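DUF1881 domain-containing protein (PDB 5Z6D) is of unknown molecular function but joins a betagamma-crystallin domain to an Ig-like domain, whose interface leaves the calcium site of the crystallin domain inoperative. Local coordinates at residues V174-N179 and L186-T191; D128-V133 and S195-L200; I93-K98 and G161-E166; I53-Y58 and V133-E138. The protein carries 1 engineered substitution. One frame throughout, in Å; residues are numbered along the deposited sequence.

Contact 1 (V174-N179 and L186-T191); sequences VDVVEN and LKSKRT
At the edge of the Arg190 guanidinium, near its plane, lie the carbonyl oxygen of Val174 and Asp175 OD1. Arg190 lies on strand 186-190, Val174 and Asp175 on strand 173-177, edge strands of the two facing sheets of the Ig-like beta sandwich; they run nearly antiparallel, with axes 8.7 Å apart. Arg190 NH2 donates to Val174 O at 2.7 Å, the oxygen 7° out of the guanidinium plane, while Arg190 NH1 adds a weak second bond to the same oxygen. Arg190 NH2 also makes a salt bridge to Asp175 OD1, likewise 2.7 Å; the carboxylate plane is turned 54° from the guanidinium. A bend at chi3 (-60°) of Arg190 brings the group back to the strand opposite. Asp175 OD2 is held by Asn168 ND2, so each carboxylate oxygen has its own partner.

Farther along, Val176 CG1 rests against Ser188 OG at 3.8 Å, and its side chain also packs on Phe165 and Phe196 of the sandwich interior. Glu178, at the centre of an inverse gamma turn, reaches across with an extended chain. Glu178 OE2 accepts the backbone N-H of Ser188 at 3.1 Å, nearly along the C-O axis, and lies 3.0 Å from Ser188 OG.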
loop_
_atom_site.group_PDB
_atom_site.type_symbol
_atom_site.label_atom_id
_atom_site.label_comp_id
_atom_site.label_asym_id
_atom_site.label_seq_id
_atom_site.Cartn_x
_atom_site.Cartn_y
_atom_site.Cartn_z
ATOM N N VAL A 174 10.743 6.558 -4.031
ATOM C CA VAL A 174 10.131 7.275 -2.917
ATOM C C VAL A 174 11.084 7.228 -1.731
ATOM O O VAL A 174 11.665 6.182 -1.433
ATOM C CB VAL A 174 8.771 6.670 -2.524
ATOM C CG1 VAL A 174 8.225 7.316 -1.240
ATOM C CG2 VAL A 174 7.777 6.815 -3.664
ATOM N N ASP A 175 11.260 8.366 -1.062
ATOM C CA ASP A 175 12.086 8.437 0.133
ATOM C C ASP A 175 11.242 8.727 1.367
ATOM O O ASP A 175 10.340 9.577 1.336
ATOM C CB ASP A 175 13.145 9.526 0.012
ATOM C CG ASP A 175 14.278 9.144 -0.902
ATOM O OD1 ASP A 175 14.194 8.079 -1.543
ATOM O OD2 ASP A 175 15.246 9.929 -0.983
ATOM N N VAL A 176 11.542 8.012 2.443
ATOM C CA VAL A 176 11.080 8.391 3.765
ATOM C C VAL A 176 12.095 9.361 4.344
ATOM O O VAL A 176 13.278 9.039 4.442
ATOM C CB VAL A 176 10.924 7.171 4.688
ATOM C CG1 VAL A 176 10.761 7.612 6.129
ATOM C CG2 VAL A 176 9.740 6.314 4.245
ATOM N N VAL A 177 11.638 10.558 4.696
ATOM C CA VAL A 177 12.486 11.530 5.359
ATOM C C VAL A 177 12.204 11.508 6.855
ATOM O O VAL A 177 11.099 11.833 7.292
ATOM C CB VAL A 177 12.263 12.940 4.813
ATOM C CG1 VAL A 177 13.241 13.911 5.461
ATOM C CG2 VAL A 177 12.422 12.938 3.303
ATOM N N GLU A 178 13.199 11.099 7.633
ATOM C CA GLU A 178 13.056 11.056 9.081
ATOM C C GLU A 178 13.386 12.417 9.687
ATOM O O GLU A 178 14.534 12.681 10.033
ATOM C CB GLU A 178 13.959 9.973 9.678
ATOM C CG GLU A 178 13.757 8.578 9.079
ATOM C CD GLU A 178 14.368 7.481 9.937
ATOM O OE1 GLU A 178 15.060 7.810 10.927
ATOM O OE2 GLU A 178 14.147 6.289 9.633
ATOM N N ASN A 179 12.383 13.283 9.808
ATOM C CA ASN A 179 12.603 14.610 10.373
ATOM C C ASN A 179 12.231 14.659 11.854
ATOM O O ASN A 179 12.139 13.617 12.501
ATOM C CB ASN A 179 11.836 15.673 9.576
ATOM C CG ASN A 179 10.342 15.414 9.512
ATOM O OD1 ASN A 179 9.732 14.925 10.463
ATOM N ND2 ASN A 179 9.740 15.764 8.382
ATOM N N LEU A 186 11.498 4.613 16.137
ATOM C CA LEU A 186 11.375 3.838 14.903
ATOM C C LEU A 186 12.578 4.026 13.990
ATOM O O LEU A 186 13.164 5.108 13.931
ATOM C CB LEU A 186 10.116 4.243 14.140
ATOM C CG LEU A 186 8.760 4.088 14.822
ATOM C CD1 LEU A 186 7.644 4.683 13.962
ATOM C CD2 LEU A 186 8.501 2.611 15.134
ATOM N N LYS A 187 12.919 2.972 13.263
ATOM C CA LYS A 187 13.910 3.052 12.195
ATOM C C LYS A 187 13.312 2.528 10.899
ATOM O O LYS A 187 12.717 1.465 10.889
ATOM C CB LYS A 187 15.156 2.246 12.560
ATOM C CG LYS A 187 16.392 3.087 12.805
ATOM C CD LYS A 187 16.971 3.604 11.498
ATOM C CE LYS A 187 18.304 4.296 11.721
ATOM N NZ LYS A 187 18.972 4.613 10.433
ATOM N N SER A 188 13.465 3.256 9.800
ATOM C CA SER A 188 13.012 2.731 8.520
ATOM C C SER A 188 14.197 2.190 7.741
ATOM O O SER A 188 15.306 2.718 7.825
ATOM C CB SER A 188 12.267 3.796 7.710
ATOM O OG SER A 188 13.140 4.800 7.233
ATOM N N LYS A 189 13.947 1.112 7.004
ATOM C CA LYS A 189 14.944 0.483 6.153
ATOM C C LYS A 189 14.309 0.244 4.800
ATOM O O LYS A 189 13.260 -0.395 4.715
ATOM C CB LYS A 189 15.424 -0.832 6.754
ATOM C CG LYS A 189 16.411 -1.589 5.887
ATOM C CD LYS A 189 16.439 -3.071 6.238
ATOM C CE LYS A 189 17.620 -3.769 5.574
ATOM N NZ LYS A 189 17.831 -3.330 4.162
ATOM N N ARG A 190 14.928 0.753 3.741
ATOM C CA ARG A 190 14.381 0.562 2.401
ATOM C C ARG A 190 14.433 -0.915 2.008
ATOM O O ARG A 190 15.458 -1.576 2.214
ATOM C CB ARG A 190 15.138 1.410 1.374
ATOM C CG ARG A 190 14.690 1.166 -0.063
ATOM C CD ARG A 190 15.465 2.017 -1.066
ATOM N NE ARG A 190 15.300 3.441 -0.807
ATOM C CZ ARG A 190 14.216 4.136 -1.128
ATOM N NH1 ARG A 190 13.201 3.542 -1.754
ATOM N NH2 ARG A 190 14.149 5.429 -0.839
ATOM N N THR A 191 13.330 -1.427 1.458
ATOM C CA THR A 191 13.298 -2.811 0.984
ATOM C C THR A 191 12.884 -2.875 -0.482
ATOM O O THR A 191 12.748 -3.963 -1.048
ATOM C CB THR A 191 12.351 -3.694 1.821
ATOM O OG1 THR A 191 11.028 -3.145 1.807
ATOM C CG2 THR A 191 12.841 -3.782 3.268
#

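Contact 2 (D128-V133 and S195-L200); sequences DEYGLV and SFEVTL
Tyr130 leans its ring against the start of strand 195-200, meeting Ser195 and Phe196 through a single ring carbon. Its CB points toward that strand, and CG stands beside the backbone N and anti to the carbonyl carbon (chi1 -84°), a turn that carries the CD1-CE1 edge to Ser195 and Phe196. CD1 leads to the carbon that does the touching: Tyr130 CE1 lies 3.6 Å from Phe196 O and 3.9 Å from Ser195 CB. Both partners approach the ring obliquely. Beyond CZ, the hydroxyl passes the strand without a direct bond to it, Glu197 OE2 being 4.5 Å from Tyr130 OH. A water lying in the plane of the ring bridges this gap: it is 2.5 Å from Tyr130 OH, and it donates to Glu197 OE2 at 3.3 Å. The strongest protein partner of Tyr130 OH is Thr191 OG1, which is also hydrogen-bonded to Ser195 OG. Thr191 therefore ties the tip of the tyrosine to the serine that its ring touches, although the two hydroxyls belong to different segments. The water and Thr191 together give the phenol oxygen a polar setting, while the ring carbons pack on Ser94 and Leu96.

The tyrosine lies across strand 91-99 in a sheet of the Ig-like domain. That strand runs between strand 131-136, antiparallel to it, and strand 195-200, parallel to it; Tyr130, just ahead of strand 131-136, spans this middle strand on the sheet surface turned away from the Phe196 ring.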
loop_
_atom_site.group_PDB
_atom_site.type_symbol
_atom_site.label_atom_id
_atom_site.label_comp_id
_atom_site.label_asym_id
_atom_site.label_seq_id
_atom_site.Cartn_x
_atom_site.Cartn_y
_atom_site.Cartn_z
ATOM N N ASP A 128 4.390 -11.427 6.887
ATOM C CA ASP A 128 5.171 -10.825 5.819
ATOM C C ASP A 128 4.379 -9.920 4.888
ATOM O O ASP A 128 4.936 -9.397 3.925
ATOM C CB ASP A 128 5.845 -11.925 4.992
ATOM C CG ASP A 128 6.667 -12.872 5.846
ATOM O OD1 ASP A 128 7.294 -12.411 6.827
ATOM O OD2 ASP A 128 6.682 -14.083 5.535
ATOM N N GLU A 129 3.084 -9.737 5.140
ATOM C CA GLU A 129 2.280 -8.921 4.234
ATOM C C GLU A 129 2.501 -7.440 4.498
ATOM O O GLU A 129 2.260 -6.959 5.608
ATOM C CB GLU A 129 0.793 -9.247 4.352
ATOM C CG GLU A 129 0.410 -10.582 3.741
ATOM C CD GLU A 129 -1.085 -10.726 3.555
ATOM O OE1 GLU A 129 -1.756 -11.211 4.492
ATOM O OE2 GLU A 129 -1.587 -10.355 2.472
ATOM N N TYR A 130 2.976 -6.725 3.480
ATOM C CA TYR A 130 3.123 -5.278 3.576
ATOM C C TYR A 130 1.762 -4.603 3.561
ATOM O O TYR A 130 0.784 -5.153 3.050
ATOM C CB TYR A 130 3.983 -4.735 2.430
ATOM C CG TYR A 130 5.477 -4.813 2.664
ATOM C CD1 TYR A 130 6.223 -3.660 2.839
ATOM C CD2 TYR A 130 6.144 -6.036 2.688
ATOM C CE1 TYR A 130 7.580 -3.715 3.037
ATOM C CE2 TYR A 130 7.511 -6.101 2.895
ATOM C CZ TYR A 130 8.221 -4.933 3.071
ATOM O OH TYR A 130 9.582 -4.951 3.282
ATOM N N GLY A 131 1.696 -3.406 4.131
ATOM C CA GLY A 131 0.499 -2.611 4.040
ATOM C C GLY A 131 0.696 -1.406 3.144
ATOM O O GLY A 131 1.707 -0.716 3.231
ATOM N N LEU A 132 -0.293 -1.150 2.300
ATOM C CA LEU A 132 -0.282 -0.012 1.404
ATOM C C LEU A 132 -0.574 1.253 2.203
ATOM O O LEU A 132 -1.647 1.372 2.799
ATOM C CB LEU A 132 -1.318 -0.210 0.294
ATOM C CG LEU A 132 -1.466 0.948 -0.690
ATOM C CD1 LEU A 132 -0.252 1.042 -1.614
ATOM C CD2 LEU A 132 -2.771 0.834 -1.476
ATOM N N VAL A 133 0.376 2.190 2.234
ATOM C CA VAL A 133 0.211 3.395 3.045
ATOM C C VAL A 133 0.275 4.673 2.207
ATOM O O VAL A 133 0.194 5.797 2.742
ATOM C CB VAL A 133 1.266 3.471 4.190
ATOM C CG1 VAL A 133 1.095 2.305 5.181
ATOM C CG2 VAL A 133 2.685 3.498 3.635
ATOM N N SER A 195 9.105 0.619 -0.808
ATOM C CA SER A 195 8.703 -0.218 0.321
ATOM C C SER A 195 9.737 -0.112 1.427
ATOM O O SER A 195 10.936 0.039 1.165
ATOM C CB SER A 195 8.516 -1.678 -0.097
ATOM O OG SER A 195 9.736 -2.234 -0.542
ATOM N N PHE A 196 9.260 -0.175 2.668
ATOM C CA PHE A 196 10.087 0.094 3.836
ATOM C C PHE A 196 9.713 -0.849 4.969
ATOM O O PHE A 196 8.530 -1.049 5.266
ATOM C CB PHE A 196 9.936 1.560 4.284
ATOM C CG PHE A 196 10.211 2.553 3.187
ATOM C CD1 PHE A 196 11.489 3.049 2.989
ATOM C CD2 PHE A 196 9.200 2.962 2.332
ATOM C CE1 PHE A 196 11.743 3.951 1.971
ATOM C CE2 PHE A 196 9.447 3.859 1.312
ATOM C CZ PHE A 196 10.720 4.356 1.130
ATOM N N GLU A 197 10.732 -1.422 5.598
ATOM C CA GLU A 197 10.552 -2.110 6.863
ATOM C C GLU A 197 10.717 -1.074 7.962
ATOM O O GLU A 197 11.750 -0.412 8.050
ATOM C CB GLU A 197 11.565 -3.244 7.004
ATOM C CG GLU A 197 11.048 -4.468 7.731
ATOM C CD GLU A 197 12.021 -5.629 7.651
ATOM O OE1 GLU A 197 13.030 -5.602 8.386
ATOM O OE2 GLU A 197 11.782 -6.559 6.849
ATOM N N VAL A 198 9.682 -0.892 8.771
ATOM C CA VAL A 198 9.757 0.069 9.854
ATOM C C VAL A 198 9.862 -0.732 11.135
ATOM O O VAL A 198 8.999 -1.560 11.414
ATOM C CB VAL A 198 8.539 0.991 9.874
ATOM C CG1 VAL A 198 8.539 1.868 11.137
ATOM C CG2 VAL A 198 8.503 1.839 8.595
ATOM N N THR A 199 10.927 -0.501 11.903
ATOM C CA THR A 199 11.230 -1.329 13.059
ATOM C C THR A 199 11.196 -0.519 14.354
ATOM O O THR A 199 11.791 0.563 14.440
ATOM C CB THR A 199 12.607 -2.000 12.925
ATOM O OG1 THR A 199 12.620 -2.844 11.765
ATOM C CG2 THR A 199 12.911 -2.840 14.153
ATOM N N LEU A 200 10.480 -1.039 15.351
ATOM C CA LEU A 200 10.521 -0.476 16.701
ATOM C C LEU A 200 11.830 -0.879 17.375
ATOM O O LEU A 200 12.040 -2.045 17.673
ATOM C CB LEU A 200 9.321 -0.947 17.536
ATOM C CG LEU A 200 9.208 -0.309 18.923
ATOM C CD1 LEU A 200 8.807 1.160 18.819
ATOM C CD2 LEU A 200 8.227 -1.059 19.796
HETATM O O HOH W 1 10.526 -7.157 3.884
#

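Contact 3 (I93-K98 and G161-E166); sequences ISFLFK and GSVYFE
The hydrophobic core of the Ig-like beta sandwich is built here from two facing sheets, one giving Ile93 and Phe95 of strand 91-99 and the other Val163 and Phe165 of strand 157-168. The short segments run at 141° to each other with axes 11.0 Å apart, far enough for side chains rather than backbones to meet. Ile93 covers one face of the Phe165 ring with both of its branches. Ile93 CG2, anti to its backbone nitrogen, makes a CH-pi contact, 4.1 Å from the Phe165 ring centroid and 27° off the ring normal, and the extended CG1 branch brings CD1 over the CG side of the same face.

Phe95 comes from the opposite direction and meets the edge of Phe165, Phe95 CZ being 3.6 Å from Phe165 CZ. The two ring planes stand 51° apart, their centroids 5.8 Å from each other, an oblique pair. Val163 CG2 sits at the edge of the Phe95 ring, 4.3 Å from Phe95 CZ. Around this group, Phe196 of strand 195-200 packs on Phe95, and Val176 of strand 173-177 packs on Val163, so strands beside each of the two extend the apolar cluster in both sheets.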
loop_
_atom_site.group_PDB
_atom_site.type_symbol
_atom_site.label_atom_id
_atom_site.label_comp_id
_atom_site.label_asym_id
_atom_site.label_seq_id
_atom_site.Cartn_x
_atom_site.Cartn_y
_atom_site.Cartn_z
ATOM N N ILE A 93 3.370 2.945 -2.124
ATOM C CA ILE A 93 4.168 3.062 -0.920
ATOM C C ILE A 93 3.635 2.069 0.096
ATOM O O ILE A 93 2.433 2.104 0.438
ATOM C CB ILE A 93 4.127 4.483 -0.313
ATOM C CG1 ILE A 93 4.467 5.543 -1.365
ATOM C CG2 ILE A 93 5.099 4.597 0.863
ATOM C CD1 ILE A 93 4.280 6.977 -0.844
ATOM N N SER A 94 4.536 1.208 0.578
ATOM C CA SER A 94 4.159 0.145 1.506
ATOM C C SER A 94 5.118 0.008 2.690
ATOM O O SER A 94 6.320 0.218 2.552
ATOM C CB SER A 94 4.056 -1.192 0.770
ATOM O OG SER A 94 5.309 -1.575 0.227
ATOM N N PHE A 95 4.555 -0.325 3.849
ATOM C CA PHE A 95 5.297 -0.544 5.098
ATOM C C PHE A 95 5.128 -1.968 5.617
ATOM O O PHE A 95 4.036 -2.547 5.491
ATOM C CB PHE A 95 4.793 0.367 6.219
ATOM C CG PHE A 95 5.264 1.784 6.164
ATOM C CD1 PHE A 95 6.259 2.203 5.304
ATOM C CD2 PHE A 95 4.731 2.697 7.082
ATOM C CE1 PHE A 95 6.674 3.521 5.304
ATOM C CE2 PHE A 95 5.137 4.015 7.086
ATOM C CZ PHE A 95 6.113 4.434 6.213
ATOM N N LEU A 96 6.175 -2.503 6.246
ATOM C CA LEU A 96 6.065 -3.704 7.076
ATOM C C LEU A 96 6.609 -3.365 8.471
ATOM O O LEU A 96 7.731 -2.869 8.594
ATOM C CB LEU A 96 6.826 -4.877 6.449
ATOM C CG LEU A 96 6.650 -6.252 7.103
ATOM C CD1 LEU A 96 5.223 -6.729 6.934
ATOM C CD2 LEU A 96 7.625 -7.242 6.499
ATOM N N PHE A 97 5.817 -3.636 9.509
ATOM C CA PHE A 97 6.139 -3.196 10.866
ATOM C C PHE A 97 6.755 -4.314 11.699
ATOM O O PHE A 97 6.129 -5.356 11.919
ATOM C CB PHE A 97 4.883 -2.655 11.550
ATOM C CG PHE A 97 5.127 -2.065 12.922
ATOM C CD1 PHE A 97 6.250 -1.296 13.179
ATOM C CD2 PHE A 97 4.205 -2.258 13.951
ATOM C CE1 PHE A 97 6.462 -0.733 14.450
ATOM C CE2 PHE A 97 4.418 -1.702 15.229
ATOM C CZ PHE A 97 5.544 -0.929 15.469
ATOM N N LYS A 98 7.983 -4.076 12.152
ATOM C CA LYS A 98 8.726 -5.045 12.949
ATOM C C LYS A 98 9.047 -4.472 14.307
ATOM O O LYS A 98 8.997 -3.255 14.518
ATOM C CB LYS A 98 10.023 -5.471 12.245
ATOM C CG LYS A 98 9.804 -6.178 10.905
ATOM C CD LYS A 98 8.909 -7.394 11.051
ATOM C CE LYS A 98 8.797 -8.170 9.740
ATOM N NZ LYS A 98 7.721 -9.202 9.819
ATOM N N GLY A 161 3.604 10.887 15.931
ATOM C CA GLY A 161 4.314 11.824 15.086
ATOM C C GLY A 161 3.835 11.732 13.661
ATOM O O GLY A 161 2.639 11.620 13.406
ATOM N N SER A 162 4.769 11.814 12.726
ATOM C CA SER A 162 4.404 11.717 11.325
ATOM C C SER A 162 5.575 11.247 10.487
ATOM O O SER A 162 6.718 11.224 10.944
ATOM C CB SER A 162 3.894 13.060 10.803
ATOM O OG SER A 162 4.887 14.058 10.938
ATOM N N VAL A 163 5.257 10.832 9.264
ATOM C CA VAL A 163 6.260 10.437 8.290
ATOM C C VAL A 163 6.115 11.368 7.093
ATOM O O VAL A 163 5.004 11.785 6.752
ATOM C CB VAL A 163 6.102 8.950 7.863
ATOM C CG1 VAL A 163 4.743 8.704 7.183
ATOM C CG2 VAL A 163 7.259 8.520 6.961
ATOM N N TYR A 164 7.243 11.706 6.476
ATOM C CA TYR A 164 7.277 12.592 5.332
ATOM C C TYR A 164 7.823 11.803 4.148
ATOM O O TYR A 164 8.930 11.281 4.204
ATOM C CB TYR A 164 8.143 13.820 5.648
ATOM C CG TYR A 164 8.231 14.883 4.569
ATOM C CD1 TYR A 164 7.166 15.742 4.314
ATOM C CD2 TYR A 164 9.389 15.043 3.824
ATOM C CE1 TYR A 164 7.252 16.724 3.340
ATOM C CE2 TYR A 164 9.483 16.020 2.848
ATOM C CZ TYR A 164 8.416 16.855 2.607
ATOM O OH TYR A 164 8.512 17.828 1.633
ATOM N N PHE A 165 7.014 11.669 3.108
ATOM C CA PHE A 165 7.420 11.024 1.859
ATOM C C PHE A 165 7.762 12.057 0.806
ATOM O O PHE A 165 7.042 13.039 0.629
ATOM C CB PHE A 165 6.313 10.135 1.303
ATOM C CG PHE A 165 5.884 9.032 2.226
ATOM C CD1 PHE A 165 6.749 8.007 2.559
ATOM C CD2 PHE A 165 4.596 9.013 2.733
ATOM C CE1 PHE A 165 6.339 6.979 3.399
ATOM C CE2 PHE A 165 4.176 7.987 3.568
ATOM C CZ PHE A 165 5.047 6.970 3.892
ATOM N N GLU A 166 8.844 11.828 0.080
ATOM C CA GLU A 166 9.142 12.727 -1.028
ATOM C C GLU A 166 9.700 11.933 -2.192
ATOM O O GLU A 166 10.300 10.888 -1.999
ATOM C CB GLU A 166 10.123 13.833 -0.600
ATOM C CG GLU A 166 11.532 13.370 -0.302
ATOM C CD GLU A 166 12.462 14.530 0.039
ATOM O OE1 GLU A 166 11.967 15.668 0.193
ATOM O OE2 GLU A 166 13.686 14.304 0.151
#

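Contact 4 (I53-Y58 and V133-E138); sequences IAWQHY and VGIMPE
Ile135 meets both Ile53 and Trp55 of the crystallin domain. Ahead of it, Val133 and Gly134 both face Ile93 of the adjoining strand 91-99, forming a classic beta bulge; the Val133 side chain packs inward on Ile93 and Phe95. At Ile135 the side chain points toward the strand of the other domain. Its CG1 is anti to the carbonyl carbon (chi1 -63°) and CG2 anti to the backbone N, which turns CG2 to Ile53 and places CD1 between Ile53 and the indole. Ile135 CG2 meets Ile53 CD1 at 4.0 Å, the two isoleucines reaching toward each other tip to tip. Ile135 CD1 is 4.0 Å from Trp55 CZ3 and equally far from Trp55 CH2, on an oblique approach to the six-membered ring.

This is part of the interface between the betagamma-crystallin domain and the Ig-like domain, here a small apolar patch. A polar bond beside it crosses between the domains, from Trp55 NE1 to Val117 O, whereas the bond of Ile135 N to Asp116 OD2 holds the strand from within its own domain. Next to Trp55 comes Gln56, a calcium-site residue; no calcium is bound here, and Gln56 OE1 accepts from Tyr58 N at 3.0 Å and is hydrogen-bonded to Ser81 OG, another residue of that site.

After Ile135 the chain turns its next side chain the other way: Met136 packs on Ile93 and on Phe165 and Trp167 of strand 157-168, inside the sandwich.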
loop_
_atom_site.group_PDB
_atom_site.type_symbol
_atom_site.label_atom_id
_atom_site.label_comp_id
_atom_site.label_asym_id
_atom_site.label_seq_id
_atom_site.Cartn_x
_atom_site.Cartn_y
_atom_site.Cartn_z
ATOM N N ILE A 53 -3.230 -0.619 -8.909
ATOM C CA ILE A 53 -3.014 -0.857 -7.488
ATOM C C ILE A 53 -4.358 -1.180 -6.863
ATOM O O ILE A 53 -5.268 -0.368 -6.920
ATOM C CB ILE A 53 -2.367 0.356 -6.799
ATOM C CG1 ILE A 53 -1.006 0.666 -7.434
ATOM C CG2 ILE A 53 -2.236 0.097 -5.292
ATOM C CD1 ILE A 53 -0.431 2.016 -7.009
ATOM N N ALA A 54 -4.488 -2.373 -6.282
ATOM C CA ALA A 54 -5.759 -2.830 -5.698
ATOM C C ALA A 54 -5.600 -3.069 -4.198
ATOM O O ALA A 54 -4.592 -3.608 -3.771
ATOM C CB ALA A 54 -6.243 -4.117 -6.404
ATOM N N TRP A 55 -6.585 -2.664 -3.395
ATOM C CA TRP A 55 -6.459 -2.838 -1.965
ATOM C C TRP A 55 -7.812 -2.983 -1.289
ATOM O O TRP A 55 -8.858 -3.095 -1.945
ATOM C CB TRP A 55 -5.631 -1.693 -1.343
ATOM C CG TRP A 55 -6.207 -0.279 -1.293
ATOM C CD1 TRP A 55 -6.712 0.350 -0.190
ATOM C CD2 TRP A 55 -6.247 0.683 -2.368
ATOM N NE1 TRP A 55 -7.081 1.645 -0.515
ATOM C CE2 TRP A 55 -6.819 1.868 -1.833
ATOM C CE3 TRP A 55 -5.870 0.661 -3.714
ATOM C CZ2 TRP A 55 -7.020 3.021 -2.617
ATOM C CZ3 TRP A 55 -6.071 1.805 -4.488
ATOM C CH2 TRP A 55 -6.638 2.969 -3.933
ATOM N N GLN A 56 -7.763 -3.028 0.035
ATOM C CA GLN A 56 -8.923 -3.339 0.846
ATOM C C GLN A 56 -9.436 -2.080 1.542
ATOM O O GLN A 56 -8.784 -1.555 2.432
ATOM C CB GLN A 56 -8.554 -4.415 1.866
ATOM C CG GLN A 56 -9.717 -4.877 2.688
ATOM C CD GLN A 56 -10.881 -5.268 1.824
ATOM O OE1 GLN A 56 -11.891 -4.563 1.767
ATOM N NE2 GLN A 56 -10.746 -6.390 1.126
ATOM N N HIS A 57 -10.599 -1.588 1.139
ATOM C CA HIS A 57 -11.068 -0.354 1.755
ATOM C C HIS A 57 -12.138 -0.609 2.814
ATOM O O HIS A 57 -12.658 0.334 3.409
ATOM C CB HIS A 57 -11.566 0.625 0.687
ATOM C CG HIS A 57 -12.986 0.420 0.278
ATOM N ND1 HIS A 57 -13.398 -0.657 -0.473
ATOM C CD2 HIS A 57 -14.090 1.178 0.490
ATOM C CE1 HIS A 57 -14.696 -0.564 -0.698
ATOM N NE2 HIS A 57 -15.140 0.538 -0.120
ATOM N N TYR A 58 -12.440 -1.879 3.074
ATOM C CA TYR A 58 -13.401 -2.226 4.129
ATOM C C TYR A 58 -12.726 -2.610 5.442
ATOM O O TYR A 58 -13.394 -3.011 6.396
ATOM C CB TYR A 58 -14.314 -3.365 3.676
ATOM C CG TYR A 58 -15.267 -2.947 2.590
ATOM C CD1 TYR A 58 -16.006 -1.776 2.710
ATOM C CD2 TYR A 58 -15.407 -3.701 1.432
ATOM C CE1 TYR A 58 -16.872 -1.374 1.713
ATOM C CE2 TYR A 58 -16.270 -3.307 0.425
ATOM C CZ TYR A 58 -17.002 -2.143 0.574
ATOM O OH TYR A 58 -17.861 -1.736 -0.418
ATOM N N VAL A 133 0.376 2.190 2.234
ATOM C CA VAL A 133 0.211 3.395 3.045
ATOM C C VAL A 133 0.275 4.673 2.207
ATOM O O VAL A 133 0.194 5.797 2.742
ATOM C CB VAL A 133 1.266 3.471 4.190
ATOM C CG1 VAL A 133 1.095 2.305 5.181
ATOM C CG2 VAL A 133 2.685 3.498 3.635
ATOM N N GLY A 134 0.397 4.531 0.891
ATOM C CA GLY A 134 0.284 5.715 0.049
ATOM C C GLY A 134 0.461 5.391 -1.421
ATOM O O GLY A 134 0.895 4.286 -1.755
ATOM N N ILE A 135 0.104 6.325 -2.297
ATOM C CA ILE A 135 0.362 6.171 -3.729
ATOM C C ILE A 135 1.005 7.461 -4.199
ATOM O O ILE A 135 0.464 8.539 -3.962
ATOM C CB ILE A 135 -0.932 5.899 -4.522
ATOM C CG1 ILE A 135 -1.563 4.576 -4.069
ATOM C CG2 ILE A 135 -0.654 5.862 -6.027
ATOM C CD1 ILE A 135 -2.917 4.247 -4.709
ATOM N N MET A 136 2.165 7.365 -4.833
ATOM C CA MET A 136 2.867 8.572 -5.262
ATOM C C MET A 136 3.282 8.482 -6.707
ATOM O O MET A 136 4.094 7.636 -7.063
ATOM C CB MET A 136 4.102 8.824 -4.408
ATOM C CG MET A 136 4.848 10.089 -4.836
ATOM S SD MET A 136 6.205 10.550 -3.744
ATOM C CE MET A 136 5.324 10.977 -2.237
ATOM N N PRO A 137 2.747 9.381 -7.538
ATOM C CA PRO A 137 3.174 9.452 -8.938
ATOM C C PRO A 137 4.633 9.873 -9.047
ATOM O O PRO A 137 5.173 10.498 -8.126
ATOM C CB PRO A 137 2.245 10.514 -9.538
ATOM C CG PRO A 137 1.813 11.343 -8.371
ATOM C CD PRO A 137 1.725 10.390 -7.214
ATOM N N GLU A 138 5.271 9.520 -10.158
ATOM C CA GLU A 138 6.649 9.920 -10.402
ATOM C C GLU A 138 6.723 11.442 -10.334
ATOM O O GLU A 138 5.907 12.132 -10.943
ATOM C CB GLU A 138 7.128 9.391 -11.758
ATOM C CG GLU A 138 8.589 9.656 -12.068
ATOM C CD GLU A 138 8.812 11.012 -12.694
ATOM O OE1 GLU A 138 7.859 11.555 -13.295
ATOM O OE2 GLU A 138 9.936 11.538 -12.582
#

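How the contacts relate
Contacts 3 and 4 are buried and apolar, contacts 1 and 2 partly buried and rich in polar groups. Contacts 1 and 3 both join the two sheets of the Ig-like sandwich, contact 3 through its aromatic interior and contact 1 along the edge strands with charged groups; strands 173-177 and 157-168, one from each, are neighbours in one sheet. Contact 2 spans strands within one sheet and meets contact 1 where Lys187 O lies 2.8 Å from Thr199 N, between strands 186-190 and 195-200. Contact 4 alone reaches the crystallin domain. It shares Val133 and strand 131-136 with contact 2, and backbone bonds of that strand to Ile93 tie it to contact 3.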